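Local coordinates for protein BamaA.19900.a (Balamuthia mandrillaris, PDB 6VZZ) that probably catalyses the ATP-dependent phosphorylation of glucose at its 6-hydroxyl, the entry step of glycolysis, and is captured here with glucose bound, at residues G44-R49 against V191-G196; V114-G119 against E256-V261. All coordinates share one frame; numbering follows the deposited sequence.

Contact 1 (G44-R49 against V191-G196); sequences GGTNTR and VGTGLG. With BGC (beta-D-glucopyranose), chain B.
Thr46 and Thr193 bring their hydroxyls together with the same first torsion: in each, OG1 sits beside the backbone N and opposite the carbonyl carbon (chi1 -67° and -50°), while CG2 lies anti to the N. Their OG1 atoms meet at 3.1 Å in a hydrogen bond in which either hydroxyl could be the donor. The two side chains cross at a slant, and the methyl of Thr193 comes down over the backbone of Gly45, with CG2 3.9 Å from Gly45 C. One water bridges the two residues. It accepts from Thr46 N at 3.1 Å and stands 3.2 Å from Thr193 OG1, so that this hydroxyl has partners in both the side chain and the water. Each loop is a tight turn between strands: Gly44 N bonds to Asn47 O (2.8 Å) and Gly192 N to Gly194 O (3.0 Å). Beyond Thr193 the chain runs along the sugar, where glycines let the backbone lie close. Gly194 CA is 3.7 Å from O5 of glucose, and Gly196 CA is 3.5 Å from its C6. The loops, of sequence GGTNTR and VGTGLG, are the turns of the hairpins 37-43/47-54 and 186-191/195-201. Their position is consistent with the phosphate-1 and phosphate-2 loops of the actin-like ATPase fold, which in sugar kinases of this clan face each other across the cleft and probably embrace the ATP phosphates.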
loop_
_atom_site.group_PDB
_atom_site.type_symbol
_atom_site.label_atom_id
_atom_site.label_comp_id
_atom_site.label_asym_id
_atom_site.label_seq_id
_atom_site.Cartn_x
_atom_site.Cartn_y
_atom_site.Cartn_z
ATOM N N GLY A 44 -3.230 -14.856 -17.704
ATOM C CA GLY A 44 -3.261 -15.333 -16.337
ATOM C C GLY A 44 -2.158 -16.339 -16.061
ATOM O O GLY A 44 -1.422 -16.766 -16.945
ATOM N N GLY A 45 -2.047 -16.724 -14.793
ATOM C CA GLY A 45 -1.030 -17.689 -14.419
ATOM C C GLY A 45 -1.284 -19.082 -14.949
ATOM O O GLY A 45 -0.348 -19.883 -15.018
ATOM N N THR A 46 -2.527 -19.387 -15.321
ATOM C CA THR A 46 -2.906 -20.682 -15.873
ATOM C C THR A 46 -3.488 -20.584 -17.274
ATOM O O THR A 46 -3.210 -21.449 -18.111
ATOM C CB THR A 46 -3.921 -21.381 -14.943
ATOM O OG1 THR A 46 -3.285 -21.720 -13.707
ATOM C CG2 THR A 46 -4.470 -22.651 -15.567
ATOM N N ASN A 47 -4.280 -19.543 -17.558
ATOM C CA ASN A 47 -4.987 -19.404 -18.824
ATOM C C ASN A 47 -4.784 -18.017 -19.406
ATOM O O ASN A 47 -4.680 -17.025 -18.679
ATOM C CB ASN A 47 -6.490 -19.632 -18.677
ATOM C CG ASN A 47 -6.806 -20.814 -17.816
ATOM O OD1 ASN A 47 -6.459 -21.947 -18.152
ATOM N ND2 ASN A 47 -7.465 -20.568 -16.690
ATOM N N THR A 48 -4.766 -17.965 -20.733
ATOM C CA THR A 48 -4.682 -16.724 -21.479
ATOM C C THR A 48 -5.893 -16.610 -22.392
ATOM O O THR A 48 -6.302 -17.588 -23.025
ATOM C CB THR A 48 -3.380 -16.661 -22.283
ATOM O OG1 THR A 48 -2.303 -16.311 -21.403
ATOM C CG2 THR A 48 -3.466 -15.639 -23.405
ATOM N N ARG A 49 -6.477 -15.418 -22.430
ATOM C CA ARG A 49 -7.616 -15.122 -23.280
ATOM C C ARG A 49 -7.272 -13.942 -24.171
ATOM O O ARG A 49 -6.517 -13.047 -23.776
ATOM C CB ARG A 49 -8.853 -14.813 -22.448
ATOM C CG ARG A 49 -9.322 -15.988 -21.620
ATOM C CD ARG A 49 -10.407 -15.585 -20.637
ATOM N NE ARG A 49 -11.181 -16.741 -20.182
ATOM C CZ ARG A 49 -10.817 -17.545 -19.182
ATOM N NH1 ARG A 49 -9.684 -17.322 -18.524
ATOM N NH2 ARG A 49 -11.583 -18.573 -18.844
ATOM N N VAL A 191 -8.854 -13.389 -6.455
ATOM C CA VAL A 191 -8.270 -14.663 -6.051
ATOM C C VAL A 191 -8.384 -15.630 -7.218
ATOM O O VAL A 191 -9.494 -15.938 -7.667
ATOM C CB VAL A 191 -8.961 -15.233 -4.804
ATOM C CG1 VAL A 191 -8.236 -16.481 -4.311
ATOM C CG2 VAL A 191 -9.039 -14.190 -3.711
ATOM N N GLY A 192 -7.239 -16.118 -7.697
ATOM C CA GLY A 192 -7.189 -17.058 -8.796
ATOM C C GLY A 192 -5.945 -17.920 -8.718
ATOM O O GLY A 192 -5.665 -18.518 -7.670
ATOM N N THR A 193 -5.190 -18.007 -9.816
ATOM C CA THR A 193 -3.889 -18.667 -9.751
ATOM C C THR A 193 -2.980 -17.953 -8.762
ATOM O O THR A 193 -2.198 -18.595 -8.050
ATOM C CB THR A 193 -3.240 -18.717 -11.136
ATOM O OG1 THR A 193 -4.174 -19.244 -12.084
ATOM C CG2 THR A 193 -1.999 -19.603 -11.116
ATOM N N GLY A 194 -3.086 -16.621 -8.693
ATOM C CA GLY A 194 -2.394 -15.841 -7.689
ATOM C C GLY A 194 -3.357 -14.931 -6.947
ATOM O O GLY A 194 -4.562 -14.928 -7.205
ATOM N N LEU A 195 -2.797 -14.171 -6.004
ATOM C CA LEU A 195 -3.530 -13.121 -5.305
ATOM C C LEU A 195 -3.220 -11.785 -5.976
ATOM O O LEU A 195 -2.108 -11.255 -5.845
ATOM C CB LEU A 195 -3.166 -13.089 -3.826
ATOM C CG LEU A 195 -3.867 -11.999 -3.008
ATOM C CD1 LEU A 195 -5.339 -11.928 -3.375
ATOM C CD2 LEU A 195 -3.683 -12.250 -1.516
ATOM N N GLY A 196 -4.201 -11.243 -6.691
ATOM C CA GLY A 196 -4.043 -9.987 -7.395
ATOM C C GLY A 196 -4.615 -8.831 -6.588
ATOM O O GLY A 196 -5.701 -8.940 -6.014
HETATM C C2 BGC B . 1.300 -11.654 -9.537
HETATM C C3 BGC B . 0.490 -10.394 -9.797
HETATM C C4 BGC B . -0.880 -10.760 -10.355
HETATM C C5 BGC B . -1.560 -11.752 -9.419
HETATM C C6 BGC B . -2.914 -12.220 -9.897
HETATM C C1 BGC B . 0.501 -12.577 -8.629
HETATM O O1 BGC B . 1.226 -13.703 -8.292
HETATM O O2 BGC B . 2.546 -11.322 -8.937
HETATM O O3 BGC B . 1.184 -9.530 -10.685
HETATM O O4 BGC B . -1.693 -9.600 -10.449
HETATM O O5 BGC B . -0.724 -12.909 -9.276
HETATM O O6 BGC B . -2.879 -12.615 -11.252
HETATM O O HOH W 1 -5.220 -17.898 -14.783
#

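Contact 2 (V114-G119 against E256-V261); sequences VTNFHG and EYEDIV. With BGC (beta-D-glucopyranose), chain B.
Asn116 and Glu258 approach from opposite directions and join the segments through a single hydrogen bond. The second segment starts at Glu256, whose backbone N donates to Asp259 OD2 at 3.0 Å and whose carboxylate holds His221 through OE1. His221 in turn binds glucose through NE2, making Glu256 a second-shell residue that positions it; OE2 also forms a salt bridge with Lys362 of the second subunit. Tyr257 packs its side chain on Arg318 and Ile319 of helix 303-327. Glu258 then points at the first segment, with CG anti to the backbone N (chi1 -174°) and the chain extended beyond it, which carries the carboxylate to the sugar. Its OE1 accepts from O1 of glucose at 2.6 Å. Its OE2 takes the amide N-H of Asn116 ND2 at 2.9 Å and 163°, a fairly straight bond that lies in the amide plane but comes from above the carboxylate plane, and it also pairs with Arg264. The amide and carboxylate are turned steeply against each other. This is the sugar-binding cleft of the hexokinase-like, two-lobed fold: 114-119 belongs to one lobe and 256-261 to the other, with the anomeric hydroxyl between them. Thr115 and Asn116 are the two central residues of the type I turn from Val114 to Phe117; Thr115 OG1 lies 2.9 Å from O2 of glucose. Farther along, Asp259 N bonds back to Glu256 O (2.8 Å), while Ile260 N and Val261 N both donate to Tyr257 O, at 3.0 and 2.8 Å.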
loop_
_atom_site.group_PDB
_atom_site.type_symbol
_atom_site.label_atom_id
_atom_site.label_comp_id
_atom_site.label_asym_id
_atom_site.label_seq_id
_atom_site.Cartn_x
_atom_site.Cartn_y
_atom_site.Cartn_z
ATOM N N VAL A 114 5.845 -13.087 -15.945
ATOM C CA VAL A 114 4.652 -13.724 -15.393
ATOM C C VAL A 114 5.053 -14.472 -14.124
ATOM O O VAL A 114 5.782 -15.464 -14.171
ATOM C CB VAL A 114 3.982 -14.652 -16.409
ATOM C CG1 VAL A 114 2.729 -15.252 -15.808
ATOM C CG2 VAL A 114 3.642 -13.882 -17.674
ATOM N N THR A 115 4.562 -13.995 -12.981
ATOM C CA THR A 115 5.119 -14.414 -11.699
ATOM C C THR A 115 5.044 -15.925 -11.505
ATOM O O THR A 115 5.978 -16.536 -10.974
ATOM C CB THR A 115 4.393 -13.691 -10.568
ATOM O OG1 THR A 115 4.562 -12.279 -10.732
ATOM C CG2 THR A 115 4.931 -14.123 -9.202
ATOM N N ASN A 116 3.945 -16.550 -11.925
ATOM C CA ASN A 116 3.681 -17.941 -11.581
ATOM C C ASN A 116 3.807 -18.886 -12.774
ATOM O O ASN A 116 3.350 -20.031 -12.704
ATOM C CB ASN A 116 2.304 -18.060 -10.929
ATOM C CG ASN A 116 2.297 -17.552 -9.490
ATOM O OD1 ASN A 116 3.214 -17.829 -8.718
ATOM N ND2 ASN A 116 1.264 -16.805 -9.129
ATOM N N PHE A 117 4.421 -18.433 -13.865
ATOM C CA PHE A 117 4.840 -19.355 -14.905
ATOM C C PHE A 117 6.044 -20.169 -14.439
ATOM O O PHE A 117 6.792 -19.774 -13.539
ATOM C CB PHE A 117 5.172 -18.611 -16.199
ATOM C CG PHE A 117 3.968 -18.291 -17.030
ATOM C CD1 PHE A 117 2.693 -18.568 -16.559
ATOM C CD2 PHE A 117 4.105 -17.729 -18.281
ATOM C CE1 PHE A 117 1.585 -18.276 -17.317
ATOM C CE2 PHE A 117 3.002 -17.441 -19.045
ATOM C CZ PHE A 117 1.739 -17.714 -18.563
ATOM N N HIS A 118 6.225 -21.323 -15.072
ATOM C CA HIS A 118 7.199 -22.311 -14.645
ATOM C C HIS A 118 8.374 -22.334 -15.609
ATOM O O HIS A 118 8.196 -22.190 -16.825
ATOM C CB HIS A 118 6.555 -23.698 -14.553
ATOM C CG HIS A 118 5.327 -23.733 -13.694
ATOM N ND1 HIS A 118 4.055 -23.840 -14.217
ATOM C CD2 HIS A 118 5.177 -23.654 -12.349
ATOM C CE1 HIS A 118 3.176 -23.841 -13.229
ATOM N NE2 HIS A 118 3.830 -23.727 -12.087
ATOM N N GLY A 119 9.577 -22.503 -15.059
ATOM C CA GLY A 119 10.767 -22.604 -15.879
ATOM C C GLY A 119 11.773 -21.495 -15.642
ATOM O O GLY A 119 11.694 -20.762 -14.650
ATOM N N GLU A 256 3.897 -16.059 2.088
ATOM C CA GLU A 256 3.159 -14.955 1.492
ATOM C C GLU A 256 1.673 -15.239 1.587
ATOM O O GLU A 256 1.247 -16.395 1.665
ATOM C CB GLU A 256 3.530 -14.755 0.017
ATOM C CG GLU A 256 5.006 -14.814 -0.300
ATOM C CD GLU A 256 5.284 -14.629 -1.780
ATOM O OE1 GLU A 256 4.352 -14.822 -2.595
ATOM O OE2 GLU A 256 6.433 -14.278 -2.129
ATOM N N TYR A 257 0.876 -14.163 1.573
ATOM C CA TYR A 257 -0.573 -14.344 1.566
ATOM C C TYR A 257 -1.001 -15.228 0.401
ATOM O O TYR A 257 -1.905 -16.063 0.548
ATOM C CB TYR A 257 -1.287 -12.992 1.512
ATOM C CG TYR A 257 -1.481 -12.341 2.868
ATOM C CD1 TYR A 257 -2.456 -12.796 3.748
ATOM C CD2 TYR A 257 -0.693 -11.264 3.270
ATOM C CE1 TYR A 257 -2.637 -12.201 4.987
ATOM C CE2 TYR A 257 -0.870 -10.672 4.500
ATOM C CZ TYR A 257 -1.840 -11.144 5.360
ATOM O OH TYR A 257 -2.021 -10.550 6.596
ATOM N N GLU A 258 -0.329 -15.090 -0.755
ATOM C CA GLU A 258 -0.645 -15.912 -1.921
ATOM C C GLU A 258 -0.360 -17.393 -1.677
ATOM O O GLU A 258 -0.929 -18.249 -2.366
ATOM C CB GLU A 258 0.135 -15.422 -3.144
ATOM C CG GLU A 258 -0.253 -16.125 -4.444
ATOM C CD GLU A 258 0.443 -15.557 -5.674
ATOM O OE1 GLU A 258 0.165 -14.395 -6.035
ATOM O OE2 GLU A 258 1.274 -16.271 -6.283
ATOM N N ASP A 259 0.487 -17.726 -0.704
ATOM C CA ASP A 259 0.729 -19.135 -0.434
ATOM C C ASP A 259 -0.477 -19.813 0.198
ATOM O O ASP A 259 -0.519 -21.050 0.260
ATOM C CB ASP A 259 1.973 -19.296 0.441
ATOM C CG ASP A 259 3.251 -18.891 -0.290
ATOM O OD1 ASP A 259 3.290 -19.027 -1.536
ATOM O OD2 ASP A 259 4.216 -18.442 0.372
ATOM N N ILE A 260 -1.466 -19.037 0.644
ATOM C CA ILE A 260 -2.736 -19.572 1.102
ATOM C C ILE A 260 -3.889 -19.110 0.216
ATOM O O ILE A 260 -4.757 -19.915 -0.159
ATOM C CB ILE A 260 -2.988 -19.185 2.573
ATOM C CG1 ILE A 260 -2.033 -19.948 3.493
ATOM C CG2 ILE A 260 -4.439 -19.404 2.971
ATOM C CD1 ILE A 260 -2.168 -19.556 4.955
ATOM N N VAL A 261 -3.885 -17.835 -0.163
ATOM C CA VAL A 261 -5.010 -17.222 -0.850
ATOM C C VAL A 261 -4.775 -17.351 -2.347
ATOM O O VAL A 261 -4.428 -16.378 -3.024
ATOM C CB VAL A 261 -5.193 -15.753 -0.420
ATOM C CG1 VAL A 261 -6.491 -15.186 -0.970
ATOM C CG2 VAL A 261 -5.141 -15.643 1.092
HETATM C C2 BGC B . 1.300 -11.654 -9.537
HETATM C C3 BGC B . 0.490 -10.394 -9.797
HETATM C C4 BGC B . -0.880 -10.760 -10.355
HETATM C C5 BGC B . -1.560 -11.752 -9.419
HETATM C C6 BGC B . -2.914 -12.220 -9.897
HETATM C C1 BGC B . 0.501 -12.577 -8.629
HETATM O O1 BGC B . 1.226 -13.703 -8.292
HETATM O O2 BGC B . 2.546 -11.322 -8.937
HETATM O O3 BGC B . 1.184 -9.530 -10.685
HETATM O O4 BGC B . -1.693 -9.600 -10.449
HETATM O O5 BGC B . -0.724 -12.909 -9.276
HETATM O O6 BGC B . -2.879 -12.615 -11.252
#

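Contacts 1 and 2 lie with centres about 9 Å apart, and each pairs a piece of one lobe with a piece of the other, so both span the cleft that holds glucose. They meet directly on both lobes. In the first, the Phe117 ring of contact 2 packs on the loop of contact 1, with CE1 3.4 Å from the carbonyl O of Gly44 and of Gly45. In the second, Leu195 N probably donates to Glu258 OE1 at 3.0 Å, which ties the glycine-rich turn of contact 1 to the carboxylate of contact 2. The probable phosphate loops of contact 1 come somewhat nearer the O6 end of glucose, while contact 2 meets its anomeric end.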